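Two-component system sensor histidine kinase (Bacteroides thetaiotaomicron, PDB 3OTT) is probably a membrane sensor histidine kinase regulating transcription, of which this piece is the extracellular beta-propeller and beta-sandwich region, apparently sensing saccharides. Local coordinates at residues 69-72 against 76-79; 83-88 against 92-97; 521-524 against 530-533; 525-530 against 582-587; 692-695 against 701-704. All coordinates share one frame; numbering follows the deposited sequence.

Contact 1: residues 69-72 against 76-79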
# COMPACT_ATOMS: atom_id res chain seq x y z
N VAL B 69 23.91 2.14 -7.63
CA VAL B 69 22.51 2.28 -7.30
C VAL B 69 21.85 3.26 -8.25
O VAL B 69 22.53 4.11 -8.82
CB VAL B 69 22.24 2.85 -5.86
CG1 VAL B 69 22.50 1.82 -4.87
CG2 VAL B 69 23.01 4.12 -5.59
N ILE B 70 20.53 3.16 -8.40
CA ILE B 70 19.78 4.08 -9.22
C ILE B 70 19.27 5.22 -8.31
O ILE B 70 18.68 4.94 -7.25
CB ILE B 70 18.63 3.33 -9.91
CG1 ILE B 70 19.19 2.30 -10.90
CG2 ILE B 70 17.67 4.31 -10.59
CD1 ILE B 70 18.09 1.49 -11.69
N ILE B 71 19.46 6.47 -8.76
CA ILE B 71 19.10 7.68 -8.04
C ILE B 71 18.13 8.55 -8.89
O ILE B 71 18.31 8.70 -10.10
CB ILE B 71 20.42 8.51 -7.70
CG1 ILE B 71 21.37 7.78 -6.74
CG2 ILE B 71 20.15 9.88 -7.21
CD1 ILE B 71 20.73 7.27 -5.49
N ASP B 72 17.09 9.08 -8.26
CA ASP B 72 16.09 9.98 -8.88
C ASP B 72 15.42 9.40 -10.14
O ASP B 72 14.97 10.14 -10.98
CB ASP B 72 16.67 11.40 -9.15
CG ASP B 72 17.19 12.10 -7.85
OD1 ASP B 72 16.86 11.62 -6.72
OD2 ASP B 72 17.93 13.14 -7.96
N LEU B 76 22.50 6.39 -12.87
CA LEU B 76 23.20 5.25 -12.30
C LEU B 76 24.43 5.85 -11.63
O LEU B 76 25.25 6.46 -12.35
CB LEU B 76 23.63 4.23 -13.38
CG LEU B 76 22.65 3.18 -13.92
CD1 LEU B 76 21.21 3.58 -13.87
CD2 LEU B 76 23.01 2.81 -15.35
N TYR B 77 24.48 5.80 -10.29
CA TYR B 77 25.66 6.15 -9.50
C TYR B 77 26.46 4.88 -9.36
O TYR B 77 25.97 3.87 -8.84
CB TYR B 77 25.27 6.68 -8.07
CG TYR B 77 24.91 8.15 -8.00
CD1 TYR B 77 24.10 8.74 -8.98
CD2 TYR B 77 25.35 8.94 -6.94
CE1 TYR B 77 23.78 10.12 -8.94
CE2 TYR B 77 25.02 10.30 -6.83
CZ TYR B 77 24.24 10.90 -7.85
OH TYR B 77 23.93 12.26 -7.77
N MET B 78 27.70 4.91 -9.79
CA MET B 78 28.53 3.70 -9.84
C MET B 78 29.88 3.94 -9.17
O MET B 78 30.54 4.94 -9.45
CB MET B 78 28.74 3.32 -11.32
CG MET B 78 27.38 3.08 -12.06
SD MET B 78 27.77 2.75 -13.77
CE MET B 78 28.11 4.39 -14.44
N GLY B 79 30.30 3.01 -8.30
CA GLY B 79 31.57 3.19 -7.64
C GLY B 79 32.74 2.74 -8.48
O GLY B 79 32.65 1.70 -9.11
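The backbone N of Tyr77 donates to Val69 O at 3.0 Å, nearly straight on to the carbonyl (C=O...N angle 171°). Val69 and Tyr77 form an antiparallel hydrogen-bonded pair, though the return bond from Val69 N to Tyr77 O is less certain. Ile70 and Leu76 make the next pair, a non-hydrogen-bonded one. Their side chains run alongside each other on the face opposite to Val69 and Tyr77, where Ile70 CG1 meets Leu76 CD1 at 3.8 Å. The main side-chain contact is diagonal. Ile71 lies across the Tyr77 ring at about a right angle and sets CG1 over one face, 3.8 Å from the ring centroid, as a CH-pi contact. The CB of Ile71 also reaches the ring, 3.9 Å from Tyr77 CD1. CG1 of Ile71 stands anti to its carbonyl carbon (chi1 -65°), which turns this branch to the ring. With a serine in place of Tyr77, Ile71 would probably lose the flat surface under its CG1 branch, and a gap would open beside Leu115. The hairpin is made of strands 67-71 and 75-79, the first two of a four-stranded propeller blade. Strand 84-88 follows on the far side of 75-79, and Leu115 of strand 114-119 packs against Val69 and Tyr77.

Contact 2: residues 83-88 against 92-97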
# COMPACT_ATOMS: atom_id res chain seq x y z
N GLY B 83 36.10 7.28 -7.94
CA GLY B 83 35.11 7.79 -7.03
C GLY B 83 33.76 7.28 -7.42
O GLY B 83 33.42 6.10 -7.20
N ILE B 84 32.99 8.17 -7.98
CA ILE B 84 31.66 7.86 -8.39
C ILE B 84 31.44 8.40 -9.76
O ILE B 84 31.62 9.56 -10.01
CB ILE B 84 30.62 8.43 -7.43
CG1 ILE B 84 30.73 7.69 -6.10
CG2 ILE B 84 29.21 8.35 -8.05
CD1 ILE B 84 29.68 8.02 -5.13
N LEU B 85 31.06 7.51 -10.64
CA LEU B 85 30.76 7.85 -11.99
C LEU B 85 29.24 7.93 -12.09
O LEU B 85 28.54 7.00 -11.68
CB LEU B 85 31.32 6.73 -12.84
CG LEU B 85 31.36 6.94 -14.34
CD1 LEU B 85 32.22 8.20 -14.74
CD2 LEU B 85 31.88 5.60 -14.94
N VAL B 86 28.73 9.07 -12.54
CA VAL B 86 27.31 9.28 -12.63
C VAL B 86 26.77 9.23 -14.08
O VAL B 86 27.14 10.08 -14.93
CB VAL B 86 26.91 10.56 -11.92
CG1 VAL B 86 25.44 10.85 -12.12
CG2 VAL B 86 27.25 10.45 -10.42
N TYR B 87 25.87 8.30 -14.36
CA TYR B 87 25.40 8.15 -15.72
C TYR B 87 23.91 8.47 -15.80
O TYR B 87 23.08 7.86 -15.10
CB TYR B 87 25.74 6.73 -16.25
CG TYR B 87 25.22 6.44 -17.65
CD1 TYR B 87 25.81 7.04 -18.80
CD2 TYR B 87 24.18 5.57 -17.84
CE1 TYR B 87 25.33 6.78 -20.09
CE2 TYR B 87 23.69 5.27 -19.14
CZ TYR B 87 24.28 5.88 -20.24
OH TYR B 87 23.80 5.58 -21.47
N ASN B 88 23.56 9.45 -16.60
CA ASN B 88 22.13 9.73 -16.84
C ASN B 88 21.61 8.79 -17.91
O ASN B 88 21.88 8.97 -19.06
CB ASN B 88 21.89 11.22 -17.19
CG ASN B 88 20.41 11.57 -17.36
OD1 ASN B 88 19.59 10.70 -17.63
ND2 ASN B 88 20.07 12.86 -17.21
N ASP B 92 21.32 9.55 -21.73
CA ASP B 92 22.51 8.90 -22.30
C ASP B 92 23.77 9.80 -22.31
O ASP B 92 24.46 9.87 -23.31
CB ASP B 92 22.18 8.26 -23.69
CG ASP B 92 23.38 7.56 -24.32
OD1 ASP B 92 24.24 6.99 -23.60
OD2 ASP B 92 23.51 7.61 -25.54
N ARG B 93 24.08 10.42 -21.16
CA ARG B 93 25.21 11.29 -20.95
C ARG B 93 25.78 11.06 -19.53
O ARG B 93 24.98 10.91 -18.58
CB ARG B 93 24.77 12.78 -20.97
CG ARG B 93 23.85 13.17 -22.13
CD ARG B 93 24.52 13.80 -23.37
NE ARG B 93 25.87 13.34 -23.71
CZ ARG B 93 26.94 14.14 -23.82
NH1 ARG B 93 26.86 15.46 -23.60
NH2 ARG B 93 28.13 13.63 -24.13
N TYR B 94 27.11 11.11 -19.38
CA TYR B 94 27.75 11.16 -18.05
C TYR B 94 27.58 12.58 -17.55
O TYR B 94 27.82 13.51 -18.29
CB TYR B 94 29.24 10.74 -18.11
CG TYR B 94 29.32 9.26 -18.31
CD1 TYR B 94 29.25 8.42 -17.23
CD2 TYR B 94 29.37 8.69 -19.59
CE1 TYR B 94 29.27 7.02 -17.39
CE2 TYR B 94 29.38 7.32 -19.77
CZ TYR B 94 29.32 6.47 -18.65
OH TYR B 94 29.36 5.09 -18.77
N GLU B 95 27.11 12.74 -16.32
CA GLU B 95 26.72 14.03 -15.80
C GLU B 95 27.27 14.18 -14.45
O GLU B 95 26.53 13.89 -13.51
CB GLU B 95 25.17 14.14 -15.69
CG GLU B 95 24.58 14.81 -16.96
CD GLU B 95 23.05 14.84 -17.04
OE1 GLU B 95 22.40 14.72 -15.97
OE2 GLU B 95 22.51 15.03 -18.18
N GLN B 96 28.54 14.60 -14.31
CA GLN B 96 29.14 14.74 -12.95
C GLN B 96 28.65 15.93 -12.11
O GLN B 96 28.80 17.09 -12.52
CB GLN B 96 30.69 14.79 -12.91
CG GLN B 96 31.48 13.47 -13.17
CD GLN B 96 31.08 12.23 -12.28
OE1 GLN B 96 30.49 11.25 -12.80
NE2 GLN B 96 31.44 12.26 -10.99
N PRO B 97 28.18 15.63 -10.89
CA PRO B 97 28.01 16.60 -9.78
C PRO B 97 29.25 17.46 -9.56
O PRO B 97 30.33 17.07 -9.92
CB PRO B 97 27.81 15.68 -8.56
CG PRO B 97 27.23 14.41 -9.08
CD PRO B 97 27.96 14.24 -10.43
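Tyr87 and Tyr94 make the tight part of this hairpin contact. Their rings meet obliquely, planes 50° apart, and Tyr87 CD1 sits over the centre of one face of the Tyr94 ring, 3.6 Å from Tyr94 CZ. Leu85 adds its CG at 3.7 Å from Tyr94 CE1. The Tyr87 side chain, with CG anti to the backbone N (chi1 177°), carries its hydroxyl to Asp92. There Tyr87 OH donates to Asp92 OD1 at 2.6 Å, on the anti side of that oxygen but tilted out of the carboxylate plane. The other carboxylate oxygen of Asp92 accepts from Arg651 N, and Tyr94 OH is bonded to His54 O.

The backbone pairing is short. Asn88 N donates to Arg93 O at 2.8 Å, while Asp92 and Arg93 both face Asn88 in a G1 beta bulge. Glu95 N still reaches Val86 O, but beyond it the regular strand has ended.

The more open side holds Arg93, Glu95 and Gln96. Arg93 is its loose part, exposed and with no side-chain atom close to strand 84-88. Asn88 ND2 meets Glu95 OE1 from above the carboxylate plane at 3.2 Å, and Asn88 OD1 takes the N-H groups of Arg90 and Ala91. Gln96 is exposed too, but a bend at chi2 (-53°) brings its amide back to the strand. Its OE1 accepts from Val86 N at 2.8 Å, and its NE2 donates to Ile84 O at 2.9 Å.

The Gln96 amide thus serves the strand edge as a backbone peptide would, and side-chain bonds continue the pairing where the outer strand of the blade stops.

Contact 3: residues 521-524 against 530-533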
# COMPACT_ATOMS: atom_id res chain seq x y z
N TYR B 521 -22.10 -27.96 -6.12
CA TYR B 521 -21.74 -27.16 -7.25
C TYR B 521 -22.46 -27.61 -8.48
O TYR B 521 -22.61 -28.82 -8.72
CB TYR B 521 -20.22 -27.19 -7.55
CG TYR B 521 -19.76 -25.87 -8.16
CD1 TYR B 521 -19.85 -25.64 -9.53
CD2 TYR B 521 -19.25 -24.84 -7.34
CE1 TYR B 521 -19.48 -24.37 -10.08
CE2 TYR B 521 -18.86 -23.61 -7.88
CZ TYR B 521 -18.97 -23.37 -9.25
OH TYR B 521 -18.56 -22.13 -9.78
N LEU B 522 -22.84 -26.65 -9.31
CA LEU B 522 -23.59 -26.96 -10.52
C LEU B 522 -23.22 -26.06 -11.71
O LEU B 522 -22.99 -24.89 -11.53
CB LEU B 522 -25.07 -26.88 -10.21
CG LEU B 522 -26.26 -27.43 -11.01
CD1 LEU B 522 -27.03 -26.32 -11.59
CD2 LEU B 522 -26.06 -28.58 -12.01
N LEU B 523 -23.16 -26.65 -12.90
CA LEU B 523 -22.86 -25.95 -14.14
C LEU B 523 -23.38 -26.70 -15.38
O LEU B 523 -23.65 -27.90 -15.32
CB LEU B 523 -21.36 -25.59 -14.25
CG LEU B 523 -20.17 -26.48 -14.63
CD1 LEU B 523 -20.28 -27.10 -16.07
CD2 LEU B 523 -18.87 -25.67 -14.60
N CYS B 524 -23.55 -25.95 -16.47
CA CYS B 524 -23.96 -26.50 -17.78
C CYS B 524 -22.88 -26.14 -18.78
O CYS B 524 -22.42 -25.01 -18.81
CB CYS B 524 -25.28 -25.91 -18.26
SG CYS B 524 -26.05 -26.76 -19.75
N LEU B 530 -25.07 -31.26 -17.89
CA LEU B 530 -24.90 -30.65 -16.55
C LEU B 530 -23.80 -31.30 -15.76
O LEU B 530 -23.69 -32.50 -15.72
CB LEU B 530 -26.16 -30.81 -15.72
CG LEU B 530 -27.28 -29.78 -15.69
CD1 LEU B 530 -27.34 -29.05 -16.96
CD2 LEU B 530 -28.60 -30.46 -15.42
N TRP B 531 -23.04 -30.50 -15.04
CA TRP B 531 -22.00 -31.01 -14.17
C TRP B 531 -22.34 -30.67 -12.72
O TRP B 531 -22.56 -29.46 -12.39
CB TRP B 531 -20.64 -30.43 -14.61
CG TRP B 531 -20.22 -30.96 -15.96
CD1 TRP B 531 -20.61 -30.52 -17.15
CD2 TRP B 531 -19.36 -32.08 -16.21
NE1 TRP B 531 -20.04 -31.26 -18.17
CE2 TRP B 531 -19.26 -32.23 -17.61
CE3 TRP B 531 -18.65 -32.98 -15.38
CZ2 TRP B 531 -18.46 -33.22 -18.22
CZ3 TRP B 531 -17.87 -33.95 -15.96
CH2 TRP B 531 -17.77 -34.07 -17.38
N VAL B 532 -22.41 -31.71 -11.88
CA VAL B 532 -22.64 -31.55 -10.45
C VAL B 532 -21.38 -31.91 -9.63
O VAL B 532 -20.74 -32.95 -9.83
CB VAL B 532 -23.86 -32.40 -9.95
CG1 VAL B 532 -24.24 -32.05 -8.44
CG2 VAL B 532 -25.11 -32.18 -10.83
N GLY B 533 -21.02 -31.05 -8.70
CA GLY B 533 -19.83 -31.27 -7.91
C GLY B 533 -20.29 -31.73 -6.55
O GLY B 533 -21.30 -31.22 -6.02
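Leu523 and Trp531 face each other as an antiparallel hydrogen-bonded pair. Trp531 N donates to Leu523 O at 2.7 Å, and Leu523 N returns a bond to Trp531 O. Their side chains lie side by side and point the same way, with Leu523 CD1 3.6 Å from Trp531 CD1. The Leu523 CG stands between its backbone N and carbonyl carbon (chi1 78°), which keeps the branch alongside the indole. On the other face, Leu522 CD2 lies 3.9 Å from Val532 CG2, and Cys524 SG rests 3.8 Å from Leu530 CD1. Gly533 N donates to Tyr521 O at 2.7 Å, while the return bond from Tyr521 N is weak. A CB on Gly533 would come tight against Tyr521 CB.

These are the first two strands, 519-524 and 530-534, of a four-stranded antiparallel propeller blade. Each face of the hairpin packs against an adjoining blade. Ile478 of strand 474-479 touches Leu522 and Cys524, while Met564 and Cys566 of strand 561-567 lie on the side of Tyr521, Leu523 and Trp531. Within the blade, strand 537-542 pairs with 530-534, and Ile541 packs on Leu530 and Val532. The indole is held at its polar end as well, because Trp531 NE1 donates to Asp525 OD2.

Contact 4: residues 525-530 against 582-587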
# COMPACT_ATOMS: atom_id res chain seq x y z
N ASP B 525 -22.49 -27.13 -19.60
CA ASP B 525 -21.40 -26.95 -20.54
C ASP B 525 -21.99 -26.59 -21.91
O ASP B 525 -23.22 -26.64 -22.09
CB ASP B 525 -20.44 -28.17 -20.52
CG ASP B 525 -20.98 -29.42 -21.22
OD1 ASP B 525 -22.04 -29.43 -21.90
OD2 ASP B 525 -20.27 -30.44 -21.16
N GLU B 526 -21.11 -26.23 -22.85
CA GLU B 526 -21.51 -25.75 -24.18
C GLU B 526 -22.31 -26.81 -24.95
O GLU B 526 -23.10 -26.48 -25.81
CB GLU B 526 -20.27 -25.34 -25.00
CG GLU B 526 -19.59 -26.50 -25.73
CD GLU B 526 -18.24 -26.13 -26.34
OE1 GLU B 526 -17.44 -25.42 -25.68
OE2 GLU B 526 -17.97 -26.58 -27.47
N ASP B 527 -22.09 -28.08 -24.67
CA ASP B 527 -22.87 -29.14 -25.34
C ASP B 527 -24.22 -29.33 -24.64
O ASP B 527 -24.99 -30.22 -25.01
CB ASP B 527 -22.09 -30.47 -25.39
CG ASP B 527 -21.03 -30.49 -26.52
OD1 ASP B 527 -21.41 -30.63 -27.72
OD2 ASP B 527 -19.81 -30.42 -26.23
N GLY B 528 -24.49 -28.50 -23.63
CA GLY B 528 -25.68 -28.65 -22.79
C GLY B 528 -25.79 -29.79 -21.76
O GLY B 528 -26.92 -30.14 -21.34
N LEU B 529 -24.67 -30.39 -21.35
CA LEU B 529 -24.69 -31.42 -20.28
C LEU B 529 -24.50 -30.73 -18.97
O LEU B 529 -23.88 -29.68 -18.94
CB LEU B 529 -23.66 -32.52 -20.50
CG LEU B 529 -24.01 -33.33 -21.76
CD1 LEU B 529 -22.82 -33.65 -22.62
CD2 LEU B 529 -24.69 -34.57 -21.37
N LEU B 530 -25.07 -31.26 -17.89
CA LEU B 530 -24.90 -30.65 -16.55
C LEU B 530 -23.80 -31.30 -15.76
O LEU B 530 -23.69 -32.50 -15.72
CB LEU B 530 -26.16 -30.81 -15.72
CG LEU B 530 -27.28 -29.78 -15.69
CD1 LEU B 530 -27.34 -29.05 -16.96
CD2 LEU B 530 -28.60 -30.46 -15.42
N ILE B 582 -10.71 -32.35 -16.08
CA ILE B 582 -11.49 -33.54 -16.42
C ILE B 582 -11.99 -33.40 -17.83
O ILE B 582 -12.62 -32.40 -18.18
CB ILE B 582 -12.74 -33.67 -15.50
CG1 ILE B 582 -12.32 -33.73 -14.02
CG2 ILE B 582 -13.62 -34.85 -15.87
CD1 ILE B 582 -13.53 -33.45 -13.08
N ASP B 583 -11.78 -34.44 -18.63
CA ASP B 583 -12.15 -34.35 -20.03
C ASP B 583 -13.66 -34.49 -20.13
O ASP B 583 -14.22 -35.38 -19.54
CB ASP B 583 -11.47 -35.44 -20.85
CG ASP B 583 -11.99 -35.50 -22.30
OD1 ASP B 583 -13.11 -36.02 -22.55
OD2 ASP B 583 -11.29 -34.98 -23.19
N ARG B 584 -14.30 -33.62 -20.89
CA ARG B 584 -15.75 -33.60 -20.92
C ARG B 584 -16.41 -34.85 -21.55
O ARG B 584 -17.56 -35.14 -21.26
CB ARG B 584 -16.28 -32.32 -21.55
CG ARG B 584 -16.08 -31.10 -20.63
CD ARG B 584 -16.93 -29.88 -21.11
NE ARG B 584 -16.62 -29.35 -22.45
CZ ARG B 584 -17.39 -29.51 -23.54
NH1 ARG B 584 -18.52 -30.20 -23.50
NH2 ARG B 584 -17.04 -28.97 -24.71
N LYS B 585 -15.68 -35.57 -22.40
CA LYS B 585 -16.27 -36.74 -23.07
C LYS B 585 -15.90 -38.05 -22.36
O LYS B 585 -16.80 -38.85 -22.07
CB LYS B 585 -16.00 -36.77 -24.60
CG LYS B 585 -16.75 -35.64 -25.40
CD LYS B 585 -16.67 -35.85 -26.98
CE LYS B 585 -15.35 -35.35 -27.68
NZ LYS B 585 -15.02 -36.00 -29.06
N THR B 586 -14.62 -38.24 -22.02
CA THR B 586 -14.20 -39.50 -21.36
C THR B 586 -14.39 -39.48 -19.85
O THR B 586 -14.51 -40.53 -19.23
CB THR B 586 -12.74 -39.84 -21.61
OG1 THR B 586 -11.93 -38.85 -20.95
CG2 THR B 586 -12.43 -39.91 -23.13
N MET B 587 -14.34 -38.29 -19.27
CA MET B 587 -14.41 -38.11 -17.80
C MET B 587 -13.16 -38.53 -17.02
O MET B 587 -13.22 -38.60 -15.78
CB MET B 587 -15.69 -38.70 -17.18
CG MET B 587 -16.94 -37.95 -17.60
SD MET B 587 -18.44 -38.58 -16.83
CE MET B 587 -18.41 -37.82 -15.17
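Arg584 starts with CG anti to its carbonyl carbon and then bends at chi3 (-62°), which turns its guanidinium to the acidic turn 525-528. Asp525 answers with CG between its backbone N and carbonyl carbon (chi1 76°), so that one carboxylate oxygen faces the arginine and the other faces its own turn. The result is a salt-bridge network of Asp525, Glu526, Asp527 and Arg584. It links the type I turn of one propeller blade to the loop after strand 578-583 of the next.

Arg584 NH1 takes two acids. It donates in the guanidinium plane to the anti lone pair of Asp527 OD2 at 3.0 Å, nearly straight. Arg584 NH2 also reaches Asp527 OD2, but weakly. The bond from NH1 to Asp525 OD2, at 2.9 Å, is bent and weak. The Asp525 carboxylate stands steeply to the guanidinium, with the planes 77° apart. Glu526 OE1 lies well out of the guanidinium plane, 3.7 Å from Arg584 NH2, and gives only a long ion pair. The arginine charge would probably help to keep these clustered carboxylates ionised.

Arg584 is also held by a bond outside the network: its NE donates to Lys568 O. On the strand side, Asp583 OD1 accepts from Lys585 N in an Asx turn and from Thr586 N in an Asx motif, on opposite faces of its carboxylate. In the acidic turn, Asp525 OD1 is met by Leu529 N at 2.9 Å, from above the carboxylate plane.

Contact 5: residues 692-695 against 701-704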
# COMPACT_ATOMS: atom_id res chain seq x y z
N VAL B 692 6.26 -8.09 -36.24
CA VAL B 692 5.99 -7.58 -37.56
C VAL B 692 6.29 -6.10 -37.52
O VAL B 692 6.27 -5.47 -36.44
CB VAL B 692 4.50 -7.84 -38.02
CG1 VAL B 692 4.31 -9.28 -38.51
CG2 VAL B 692 3.52 -7.52 -36.94
N TYR B 693 6.63 -5.54 -38.68
CA TYR B 693 6.95 -4.12 -38.77
C TYR B 693 6.57 -3.59 -40.12
O TYR B 693 6.50 -4.36 -41.11
CB TYR B 693 8.44 -3.87 -38.51
CG TYR B 693 9.40 -4.38 -39.56
CD1 TYR B 693 9.83 -5.70 -39.56
CD2 TYR B 693 9.90 -3.54 -40.53
CE1 TYR B 693 10.72 -6.19 -40.53
CE2 TYR B 693 10.79 -3.99 -41.54
CZ TYR B 693 11.19 -5.31 -41.53
OH TYR B 693 12.05 -5.74 -42.48
N ARG B 694 6.37 -2.28 -40.19
CA ARG B 694 6.12 -1.61 -41.46
C ARG B 694 6.55 -0.16 -41.33
O ARG B 694 6.49 0.42 -40.23
CB ARG B 694 4.64 -1.70 -41.84
CG ARG B 694 3.71 -1.02 -40.86
CD ARG B 694 2.28 -1.53 -41.03
NE ARG B 694 1.66 -1.02 -42.27
CZ ARG B 694 0.73 -1.68 -42.95
NH1 ARG B 694 0.29 -2.87 -42.53
NH2 ARG B 694 0.23 -1.15 -44.05
N LEU B 695 6.99 0.44 -42.44
CA LEU B 695 7.32 1.84 -42.41
C LEU B 695 6.30 2.66 -43.23
O LEU B 695 6.37 2.65 -44.44
CB LEU B 695 8.78 2.07 -42.89
CG LEU B 695 9.34 3.50 -42.88
CD1 LEU B 695 9.40 4.00 -41.46
CD2 LEU B 695 10.70 3.66 -43.57
N GLU B 701 2.51 -3.01 -46.72
CA GLU B 701 2.15 -4.24 -46.03
C GLU B 701 3.10 -4.45 -44.88
O GLU B 701 4.15 -3.84 -44.81
CB GLU B 701 2.23 -5.47 -46.96
CG GLU B 701 1.52 -5.34 -48.31
CD GLU B 701 0.02 -5.52 -48.25
OE1 GLU B 701 -0.60 -5.45 -49.34
OE2 GLU B 701 -0.54 -5.71 -47.15
N TRP B 702 2.71 -5.36 -44.00
CA TRP B 702 3.57 -5.81 -42.90
C TRP B 702 4.80 -6.58 -43.38
O TRP B 702 4.75 -7.29 -44.35
CB TRP B 702 2.74 -6.70 -42.01
CG TRP B 702 1.75 -5.99 -41.10
CD1 TRP B 702 0.39 -6.07 -41.15
CD2 TRP B 702 2.05 -5.12 -40.01
NE1 TRP B 702 -0.18 -5.32 -40.15
CE2 TRP B 702 0.82 -4.72 -39.44
CE3 TRP B 702 3.25 -4.65 -39.44
CZ2 TRP B 702 0.73 -3.86 -38.32
CZ3 TRP B 702 3.16 -3.78 -38.31
CH2 TRP B 702 1.91 -3.40 -37.77
N ASN B 703 5.92 -6.45 -42.68
CA ASN B 703 7.07 -7.29 -42.94
C ASN B 703 7.23 -8.17 -41.71
O ASN B 703 6.88 -7.75 -40.62
CB ASN B 703 8.31 -6.43 -43.14
CG ASN B 703 8.15 -5.40 -44.28
OD1 ASN B 703 7.79 -4.23 -44.05
ND2 ASN B 703 8.42 -5.83 -45.50
N PHE B 704 7.78 -9.37 -41.89
CA PHE B 704 7.99 -10.33 -40.81
C PHE B 704 9.46 -10.47 -40.46
O PHE B 704 10.31 -10.42 -41.34
CB PHE B 704 7.43 -11.68 -41.24
CG PHE B 704 5.98 -11.65 -41.48
CD1 PHE B 704 5.47 -11.08 -42.65
CD2 PHE B 704 5.10 -12.12 -40.51
CE1 PHE B 704 4.10 -11.00 -42.84
CE2 PHE B 704 3.72 -12.04 -40.69
CZ PHE B 704 3.21 -11.49 -41.85
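The Trp702 indole is sandwiched between Val692 and Arg694. Val692 CG2 lies over one face, 4.1 Å from the centroid of the six-membered ring. On the opposite face Arg694 CD sits 3.5 Å from the same centroid, and Arg694 CZ stands above the five-membered ring at 4.6 Å in a cation-pi contact. The guanidinium is not stacked flat. Its plane is 87° from that of the indole, so its NH1 edge points at the ring. The Tyr693 backbone lies at the edge of the indole. Two further ring contacts follow: Val692 CG1 is over the Phe704 face, and Asn703 CB is over the Tyr693 ring, 3.6 Å from its centroid. Tyr693 CG sits between its backbone N and carbonyl carbon (chi1 68°), which lays the ring against Asn703. With an alanine in place of Trp702, Arg694 would lose its cation-pi partner and its chain would probably be freer to turn. The backbones pair at Tyr693 and Asn703, where Asn703 N donates to Tyr693 O at 2.7 Å. This hairpin of strands 691-696 and 703-704 belongs to the Y_Y_Y domain. Strand 703-704 is the outermost of its sheet, strand 720-728 lies on the other side of 691-696, and Tyr714 of strand 711-714 packs on Tyr693 and Asn703.

Along the chain contacts 1 and 2 come first, contacts 3 and 4 are interleaved at the 525-530 turn, and contact 5 is last. Contacts 1 and 2 lie in one four-stranded blade, with centres 9 Å apart. Strands 75-79 and 84-88 join them, so together they span all four strands. Contacts 3 and 4, centres 10 Å apart, share Leu530. The two groups lie on opposite sides of the chain's centre, 57 to 64 Å apart between centres. Contact 5 sits in the Y_Y_Y domain, 38 to 47 Å away between centres. The extracellular part is thus built of well-separated propeller regions and a sandwich domain. Contacts 1, 2, 3 and 5 join strands within sheets, while contact 4 joins adjacent blades.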